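Local coordinates for protein CRISPR-associated endonuclease Cas1 (Thermotoga maritima, PDB 4XTK) that probably acts as a metal-dependent double-stranded DNA endonuclease in CRISPR adaptive immunity, working as a homodimer that joins a Cas2 homodimer, at residues H310-E313 with K314-G318; R297-M301 with R302-K306; E59-Q63 with K64-I68. All coordinates share one frame; numbering follows the deposited sequence.

Overall arrangement
All three contacts are local, each made where a helix starts or stops. Contacts 1 and 2 share helix 301-316: contact 2 opens it from strand 297-300 with a serine N-cap, and contact 1 closes it at G318, their centres about 18 Å apart. Contact 3 closes helix 55-63 in the N-terminal β-rich part of the protein, with its centre about 29 Å from that of the chain. Each is partly buried. Contact 1 pairs a polar histidine-glutamate-lysine side with a leucine side, contact 2 adds methionine and valine packing to a cap, and contact 3 joins a Schellman turn to aliphatic packing and a lysine-aromatic contact, while S62 of the same helix bonds to the second subunit.

Contact 1. Residues H310-E313 with K314-G318; sequences HKLE and KHLIG
The last turns of helix 301-316 carry H310 against K314 and L312 against L316, i to i+4 pairs one turn apart. Their backbones are tied in the ordinary α-helical way: K314 N bonds to H310 O at 3.0 Å and L316 N to L312 O at 2.9 Å, with H315 and I317 bonding likewise to K311 and E313. G318 then leaves the helix with a positive phi of 92°.

On the polar side, the aliphatic part of K314 crosses the H310 ring, its CG lying over one face, 4.3 Å from the ring centroid, in a CH-pi contact. The lysine bends at chi3 (-58°), and its CE comes within 3.7 Å of H310 CD2; its NZ finds its polar partner in Q320. The same imidazole uses ND1 to donate to E313 OE1 at 3.2 Å, a bond close to the ring plane, while E313 OE2 accepts from H212 N. Both carboxylate oxygens are thus engaged, and the two bonds probably limit rotation of the carboxylate.

The other side is buried and mostly apolar: L312 and L316 both lean on I109 of helix 103-127, and H315 stacks on the F322 ring, with its ND1 hydrogen-bonded to F322 N. Between the two leucines the touch is light, L312 CG standing 4.2 Å from L316 CD1.

Contact 2. Residues R297-M301 with R302-K306; sequences RYVSM and RSLIK
S300 and S303 meet where the chain turns from strand 297-300 into helix 301-316, the axes of the short segments lying at 91° to each other and 6.3 Å apart at closest. The helix starts with S300 as its N-cap. S300 OG accepts from S303 N at 3.3 Å, a bond made possible by a chi1 of 64° that places OG between the backbone N and carbonyl carbon. The serine carbonyl meanwhile takes the first helical bond, from L304 N to S300 O at 3.1 Å, and a weak, strongly bent one from S303 N. One amide is therefore shared between the side-chain and main-chain oxygens of the cap residue, and the next i to i+4 bond follows from I305 N to M301 O.

Beside this polar start, L304 makes the apolar contacts. Its two methyls take different partners: CD2 meets V299 CG2 at 3.7 Å, the valine and leucine side chains crossing at about a right angle, whereas CD1 meets M301 SD, also at 3.7 Å. Bends at chi2 and chi3 fold the methionine chain, and its sulfur lies against the leucine.

V299 bonds through its backbone to V290, its partner in the two-stranded antiparallel sheet with strand 289-292, and L304 packs on V290 and H292 of that strand. Helix 230-252 receives M301 at A241 and V242 and both L304 and I305 at F238, while helix 188-208 offers L207 to R302, I305 and K306.

Contact 3. Residues E59-Q63 with K64-I68; sequences EFLSQ and KRIPI
L61 O accepts from I66 N at 2.8 Å with an N-H...O angle of 172°, and F60 O accepts from K64 N at 2.9 Å, in the carbonyl plane. A weaker bond runs from R65 N to S62 O at 3.1 Å. The S62 side chain points away from the turn, and its OG is hydrogen-bonded to V78 O of the second subunit.

The K64 side chain lies across the F60 ring. Its CG sits over one face, 4.1 Å from the centroid, in a CH-pi contact; the bend at chi2 (-70°) brings CE to F60 CZ at 3.7 Å. F60 and K64 also both rest on V39.

The I66 N to L61 O and R65 N to S62 O bonds form a Schellman motif closing helix 55-63: R65, with a positive phi of 59°, is the first residue to leave helical angles, and the chain turns back toward strand 68-71.

This turn brings I66 and I68 to L61, whose two methyls divide them. L61 CD2 lies 4.1 Å from I66 CB, and CD1 lies 3.7 Å from I68 CG2, each isoleucine crossing the leucine at about a right angle. L61 and I66 also pack on I45 of strand 42-47, and I68 on V47 of that strand and F81 of strand 77-83.

Contact 1. Residues H310-E313 with K314-G318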
loop_
_atom_site.group_PDB
_atom_site.type_symbol
_atom_site.label_atom_id
_atom_site.label_comp_id
_atom_site.label_asym_id
_atom_site.label_seq_id
_atom_site.Cartn_x
_atom_site.Cartn_y
_atom_site.Cartn_z
ATOM N N HIS E 310 3.724 -3.197 -18.105
ATOM C CA HIS E 310 3.063 -2.053 -18.707
ATOM C C HIS E 310 2.008 -2.512 -19.709
ATOM O O HIS E 310 0.997 -1.840 -19.908
ATOM C CB HIS E 310 4.073 -1.130 -19.388
ATOM C CG HIS E 310 3.479 0.158 -19.867
ATOM N ND1 HIS E 310 2.867 1.054 -19.018
ATOM C CD2 HIS E 310 3.389 0.690 -21.107
ATOM C CE1 HIS E 310 2.433 2.089 -19.716
ATOM N NE2 HIS E 310 2.736 1.895 -20.986
ATOM N N LYS E 311 2.253 -3.661 -20.337
ATOM C CA LYS E 311 1.304 -4.251 -21.277
ATOM C C LYS E 311 0.027 -4.656 -20.561
ATOM O O LYS E 311 -1.070 -4.513 -21.088
ATOM C CB LYS E 311 1.909 -5.471 -21.973
ATOM C CG LYS E 311 2.153 -5.297 -23.462
ATOM C CD LYS E 311 2.803 -6.546 -24.061
ATOM C CE LYS E 311 4.329 -6.443 -24.085
ATOM N NZ LYS E 311 4.822 -5.306 -24.918
ATOM N N LEU E 312 0.182 -5.175 -19.353
ATOM C CA LEU E 312 -0.963 -5.579 -18.562
ATOM C C LEU E 312 -1.727 -4.346 -18.100
ATOM O O LEU E 312 -2.959 -4.344 -18.071
ATOM C CB LEU E 312 -0.524 -6.421 -17.364
ATOM C CG LEU E 312 -1.666 -6.899 -16.470
ATOM C CD1 LEU E 312 -2.667 -7.727 -17.280
ATOM C CD2 LEU E 312 -1.126 -7.674 -15.273
ATOM N N GLU E 313 -0.983 -3.303 -17.742
ATOM C CA GLU E 313 -1.575 -2.036 -17.324
ATOM C C GLU E 313 -2.460 -1.460 -18.423
ATOM O O GLU E 313 -3.597 -1.037 -18.177
ATOM C CB GLU E 313 -0.487 -1.024 -16.952
ATOM C CG GLU E 313 0.145 -1.259 -15.587
ATOM C CD GLU E 313 1.187 -0.213 -15.238
ATOM O OE1 GLU E 313 2.054 0.076 -16.092
ATOM O OE2 GLU E 313 1.141 0.324 -14.110
ATOM N N LYS E 314 -1.933 -1.449 -19.638
ATOM C CA LYS E 314 -2.678 -0.900 -20.753
ATOM C C LYS E 314 -3.900 -1.756 -21.043
ATOM O O LYS E 314 -4.979 -1.227 -21.307
ATOM C CB LYS E 314 -1.779 -0.760 -21.982
ATOM C CG LYS E 314 -0.857 0.447 -21.882
ATOM C CD LYS E 314 -0.026 0.663 -23.136
ATOM C CE LYS E 314 0.821 -0.546 -23.478
ATOM N NZ LYS E 314 1.797 -0.193 -24.544
ATOM N N HIS E 315 -3.741 -3.072 -20.957
ATOM C CA HIS E 315 -4.861 -3.986 -21.150
ATOM C C HIS E 315 -5.988 -3.714 -20.152
ATOM O O HIS E 315 -7.160 -3.640 -20.530
ATOM C CB HIS E 315 -4.397 -5.435 -21.021
ATOM C CG HIS E 315 -5.517 -6.428 -21.019
ATOM N ND1 HIS E 315 -6.167 -6.824 -22.169
ATOM C CD2 HIS E 315 -6.107 -7.103 -20.001
ATOM C CE1 HIS E 315 -7.102 -7.705 -21.860
ATOM N NE2 HIS E 315 -7.083 -7.892 -20.552
ATOM N N LEU E 316 -5.624 -3.554 -18.883
ATOM C CA LEU E 316 -6.612 -3.374 -17.827
ATOM C C LEU E 316 -7.459 -2.114 -18.012
ATOM O O LEU E 316 -8.638 -2.110 -17.664
ATOM C CB LEU E 316 -5.931 -3.347 -16.457
ATOM C CG LEU E 316 -5.400 -4.702 -15.973
ATOM C CD1 LEU E 316 -4.609 -4.552 -14.713
ATOM C CD2 LEU E 316 -6.502 -5.669 -15.725
ATOM N N ILE E 317 -6.873 -1.054 -18.560
ATOM C CA ILE E 317 -7.616 0.193 -18.732
ATOM C C ILE E 317 -8.259 0.349 -20.111
ATOM O O ILE E 317 -8.838 1.389 -20.408
ATOM C CB ILE E 317 -6.728 1.426 -18.474
ATOM C CG1 ILE E 317 -5.644 1.552 -19.544
ATOM C CG2 ILE E 317 -6.118 1.358 -17.094
ATOM C CD1 ILE E 317 -4.762 2.768 -19.360
ATOM N N GLY E 318 -8.150 -0.668 -20.958
ATOM C CA GLY E 318 -8.838 -0.646 -22.239
ATOM C C GLY E 318 -8.034 -0.072 -23.393
ATOM O O GLY E 318 -8.393 -0.250 -24.558
#

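Contact 2. Residues R297-M301 with R302-K306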
loop_
_atom_site.group_PDB
_atom_site.type_symbol
_atom_site.label_atom_id
_atom_site.label_comp_id
_atom_site.label_asym_id
_atom_site.label_seq_id
_atom_site.Cartn_x
_atom_site.Cartn_y
_atom_site.Cartn_z
ATOM N N ARG E 297 15.216 -3.258 -31.281
ATOM C CA ARG E 297 16.338 -2.826 -30.443
ATOM C C ARG E 297 16.755 -3.883 -29.431
ATOM O O ARG E 297 16.191 -4.976 -29.369
ATOM C CB ARG E 297 16.005 -1.544 -29.674
ATOM C CG ARG E 297 15.329 -0.457 -30.465
ATOM C CD ARG E 297 14.149 0.091 -29.692
ATOM N NE ARG E 297 13.585 1.271 -30.334
ATOM C CZ ARG E 297 13.574 2.480 -29.784
ATOM N NH1 ARG E 297 14.093 2.663 -28.577
ATOM N NH2 ARG E 297 13.043 3.508 -30.436
ATOM N N TYR E 298 17.746 -3.525 -28.622
ATOM C CA TYR E 298 18.187 -4.368 -27.525
ATOM C C TYR E 298 17.749 -3.777 -26.197
ATOM O O TYR E 298 17.940 -2.590 -25.931
ATOM C CB TYR E 298 19.703 -4.550 -27.558
ATOM C CG TYR E 298 20.158 -5.385 -28.728
ATOM C CD1 TYR E 298 20.086 -6.768 -28.679
ATOM C CD2 TYR E 298 20.642 -4.794 -29.886
ATOM C CE1 TYR E 298 20.488 -7.542 -29.745
ATOM C CE2 TYR E 298 21.049 -5.561 -30.958
ATOM C CZ TYR E 298 20.972 -6.934 -30.879
ATOM O OH TYR E 298 21.370 -7.708 -31.940
ATOM N N VAL E 299 17.139 -4.616 -25.373
ATOM C CA VAL E 299 16.681 -4.199 -24.061
ATOM C C VAL E 299 17.179 -5.196 -23.021
ATOM O O VAL E 299 17.434 -6.363 -23.333
ATOM C CB VAL E 299 15.139 -4.089 -24.008
ATOM C CG1 VAL E 299 14.664 -2.952 -24.891
ATOM C CG2 VAL E 299 14.489 -5.402 -24.435
ATOM N N SER E 300 17.343 -4.725 -21.790
ATOM C CA SER E 300 17.721 -5.600 -20.691
ATOM C C SER E 300 16.528 -6.460 -20.313
ATOM O O SER E 300 15.387 -6.119 -20.626
ATOM C CB SER E 300 18.198 -4.790 -19.486
ATOM O OG SER E 300 17.150 -3.983 -18.972
ATOM N N MET E 301 16.791 -7.574 -19.644
ATOM C CA MET E 301 15.721 -8.449 -19.206
ATOM C C MET E 301 14.816 -7.739 -18.203
ATOM O O MET E 301 13.611 -7.984 -18.160
ATOM C CB MET E 301 16.286 -9.729 -18.591
ATOM C CG MET E 301 15.316 -10.896 -18.631
ATOM S SD MET E 301 14.894 -11.344 -20.324
ATOM C CE MET E 301 16.513 -11.681 -20.998
ATOM N N ARG E 302 15.399 -6.852 -17.401
ATOM C CA ARG E 302 14.622 -6.094 -16.427
ATOM C C ARG E 302 13.643 -5.176 -17.141
ATOM O O ARG E 302 12.549 -4.923 -16.650
ATOM C CB ARG E 302 15.534 -5.280 -15.508
ATOM C CG ARG E 302 14.784 -4.496 -14.443
ATOM C CD ARG E 302 15.718 -3.691 -13.550
ATOM N NE ARG E 302 16.539 -4.541 -12.691
ATOM C CZ ARG E 302 17.808 -4.852 -12.935
ATOM N NH1 ARG E 302 18.412 -4.383 -14.020
ATOM N NH2 ARG E 302 18.474 -5.632 -12.092
ATOM N N SER E 303 14.041 -4.678 -18.306
ATOM C CA SER E 303 13.152 -3.838 -19.089
ATOM C C SER E 303 12.044 -4.674 -19.710
ATOM O O SER E 303 10.903 -4.225 -19.787
ATOM C CB SER E 303 13.925 -3.082 -20.167
ATOM O OG SER E 303 14.650 -2.009 -19.591
ATOM N N LEU E 304 12.379 -5.888 -20.139
ATOM C CA LEU E 304 11.386 -6.794 -20.707
ATOM C C LEU E 304 10.276 -7.098 -19.705
ATOM O O LEU E 304 9.096 -7.144 -20.068
ATOM C CB LEU E 304 12.034 -8.099 -21.174
ATOM C CG LEU E 304 12.612 -8.127 -22.592
ATOM C CD1 LEU E 304 12.983 -9.546 -22.979
ATOM C CD2 LEU E 304 11.639 -7.535 -23.600
ATOM N N ILE E 305 10.660 -7.309 -18.450
ATOM C CA ILE E 305 9.687 -7.561 -17.393
ATOM C C ILE E 305 8.861 -6.296 -17.178
ATOM O O ILE E 305 7.635 -6.348 -17.089
ATOM C CB ILE E 305 10.367 -7.992 -16.079
ATOM C CG1 ILE E 305 11.202 -9.254 -16.305
ATOM C CG2 ILE E 305 9.335 -8.242 -14.990
ATOM C CD1 ILE E 305 12.054 -9.643 -15.117
ATOM N N LYS E 306 9.549 -5.160 -17.122
ATOM C CA LYS E 306 8.898 -3.867 -16.996
ATOM C C LYS E 306 7.859 -3.677 -18.097
ATOM O O LYS E 306 6.738 -3.238 -17.837
ATOM C CB LYS E 306 9.930 -2.733 -17.056
ATOM C CG LYS E 306 10.678 -2.459 -15.758
ATOM C CD LYS E 306 11.750 -1.396 -15.983
ATOM C CE LYS E 306 12.769 -1.336 -14.852
ATOM N NZ LYS E 306 13.057 0.066 -14.429
#

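Contact 3. Residues E59-Q63 with K64-I68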
loop_
_atom_site.group_PDB
_atom_site.type_symbol
_atom_site.label_atom_id
_atom_site.label_comp_id
_atom_site.label_asym_id
_atom_site.label_seq_id
_atom_site.Cartn_x
_atom_site.Cartn_y
_atom_site.Cartn_z
ATOM N N GLU E 59 5.705 18.977 3.451
ATOM C CA GLU E 59 4.618 19.949 3.397
ATOM C C GLU E 59 4.454 20.494 1.984
ATOM O O GLU E 59 3.338 20.764 1.541
ATOM C CB GLU E 59 4.862 21.096 4.379
ATOM C CG GLU E 59 4.714 20.697 5.837
ATOM C CD GLU E 59 5.038 21.828 6.796
ATOM O OE1 GLU E 59 5.301 22.957 6.328
ATOM O OE2 GLU E 59 5.033 21.585 8.021
ATOM N N PHE E 60 5.568 20.646 1.276
ATOM C CA PHE E 60 5.536 21.152 -0.090
ATOM C C PHE E 60 4.895 20.140 -1.034
ATOM O O PHE E 60 3.962 20.466 -1.765
ATOM C CB PHE E 60 6.944 21.500 -0.568
ATOM C CG PHE E 60 6.991 22.023 -1.973
ATOM C CD1 PHE E 60 6.631 23.325 -2.253
ATOM C CD2 PHE E 60 7.386 21.204 -3.020
ATOM C CE1 PHE E 60 6.674 23.805 -3.544
ATOM C CE2 PHE E 60 7.430 21.681 -4.314
ATOM C CZ PHE E 60 7.073 22.981 -4.573
ATOM N N LEU E 61 5.403 18.910 -1.007
ATOM C CA LEU E 61 4.825 17.818 -1.786
ATOM C C LEU E 61 3.345 17.641 -1.477
ATOM O O LEU E 61 2.539 17.387 -2.371
ATOM C CB LEU E 61 5.564 16.508 -1.517
ATOM C CG LEU E 61 6.982 16.360 -2.066
ATOM C CD1 LEU E 61 7.441 14.928 -1.885
ATOM C CD2 LEU E 61 7.045 16.766 -3.523
ATOM N N SER E 62 2.999 17.782 -0.203
ATOM C CA SER E 62 1.618 17.672 0.234
ATOM C C SER E 62 0.760 18.766 -0.398
ATOM O O SER E 62 -0.366 18.509 -0.821
ATOM C CB SER E 62 1.542 17.741 1.759
ATOM O OG SER E 62 0.218 17.544 2.221
ATOM N N GLN E 63 1.299 19.982 -0.463
ATOM C CA GLN E 63 0.608 21.108 -1.086
ATOM C C GLN E 63 0.447 20.900 -2.588
ATOM O O GLN E 63 -0.534 21.332 -3.182
ATOM C CB GLN E 63 1.359 22.419 -0.821
ATOM C CG GLN E 63 1.313 22.906 0.625
ATOM C CD GLN E 63 2.273 24.060 0.894
ATOM O OE1 GLN E 63 2.999 24.500 0.003
ATOM N NE2 GLN E 63 2.286 24.545 2.131
ATOM N N LYS E 64 1.423 20.234 -3.198
ATOM C CA LYS E 64 1.385 19.949 -4.627
ATOM C C LYS E 64 0.688 18.618 -4.903
ATOM O O LYS E 64 0.551 18.202 -6.057
ATOM C CB LYS E 64 2.804 19.929 -5.204
ATOM C CG LYS E 64 3.545 21.252 -5.094
ATOM C CD LYS E 64 2.955 22.300 -6.024
ATOM C CE LYS E 64 3.754 23.596 -5.985
ATOM N NZ LYS E 64 3.267 24.597 -6.980
ATOM N N ARG E 65 0.264 17.956 -3.829
ATOM C CA ARG E 65 -0.481 16.706 -3.912
ATOM C C ARG E 65 0.332 15.637 -4.648
ATOM O O ARG E 65 -0.203 14.839 -5.421
ATOM C CB ARG E 65 -1.835 16.957 -4.576
ATOM C CG ARG E 65 -2.677 17.950 -3.775
ATOM C CD ARG E 65 -3.989 18.350 -4.439
ATOM N NE ARG E 65 -4.766 19.200 -3.537
ATOM C CZ ARG E 65 -5.969 19.699 -3.808
ATOM N NH1 ARG E 65 -6.560 19.439 -4.965
ATOM N NH2 ARG E 65 -6.586 20.461 -2.915
ATOM N N ILE E 66 1.635 15.636 -4.373
ATOM C CA ILE E 66 2.580 14.700 -4.971
ATOM C C ILE E 66 3.116 13.716 -3.946
ATOM O O ILE E 66 3.870 14.101 -3.049
ATOM C CB ILE E 66 3.783 15.435 -5.591
ATOM C CG1 ILE E 66 3.327 16.372 -6.711
ATOM C CG2 ILE E 66 4.824 14.440 -6.073
ATOM C CD1 ILE E 66 4.422 17.261 -7.235
ATOM N N PRO E 67 2.744 12.436 -4.075
ATOM C CA PRO E 67 3.311 11.446 -3.164
ATOM C C PRO E 67 4.725 11.090 -3.575
ATOM O O PRO E 67 5.109 11.269 -4.736
ATOM C CB PRO E 67 2.366 10.249 -3.305
ATOM C CG PRO E 67 1.606 10.474 -4.574
ATOM C CD PRO E 67 1.992 11.800 -5.161
ATOM N N ILE E 68 5.504 10.606 -2.619
ATOM C CA ILE E 68 6.871 10.207 -2.902
ATOM C C ILE E 68 7.076 8.779 -2.411
ATOM O O ILE E 68 6.821 8.461 -1.244
ATOM C CB ILE E 68 7.890 11.192 -2.267
ATOM C CG1 ILE E 68 9.325 10.716 -2.467
ATOM C CG2 ILE E 68 7.615 11.415 -0.785
ATOM C CD1 ILE E 68 10.331 11.769 -2.079
#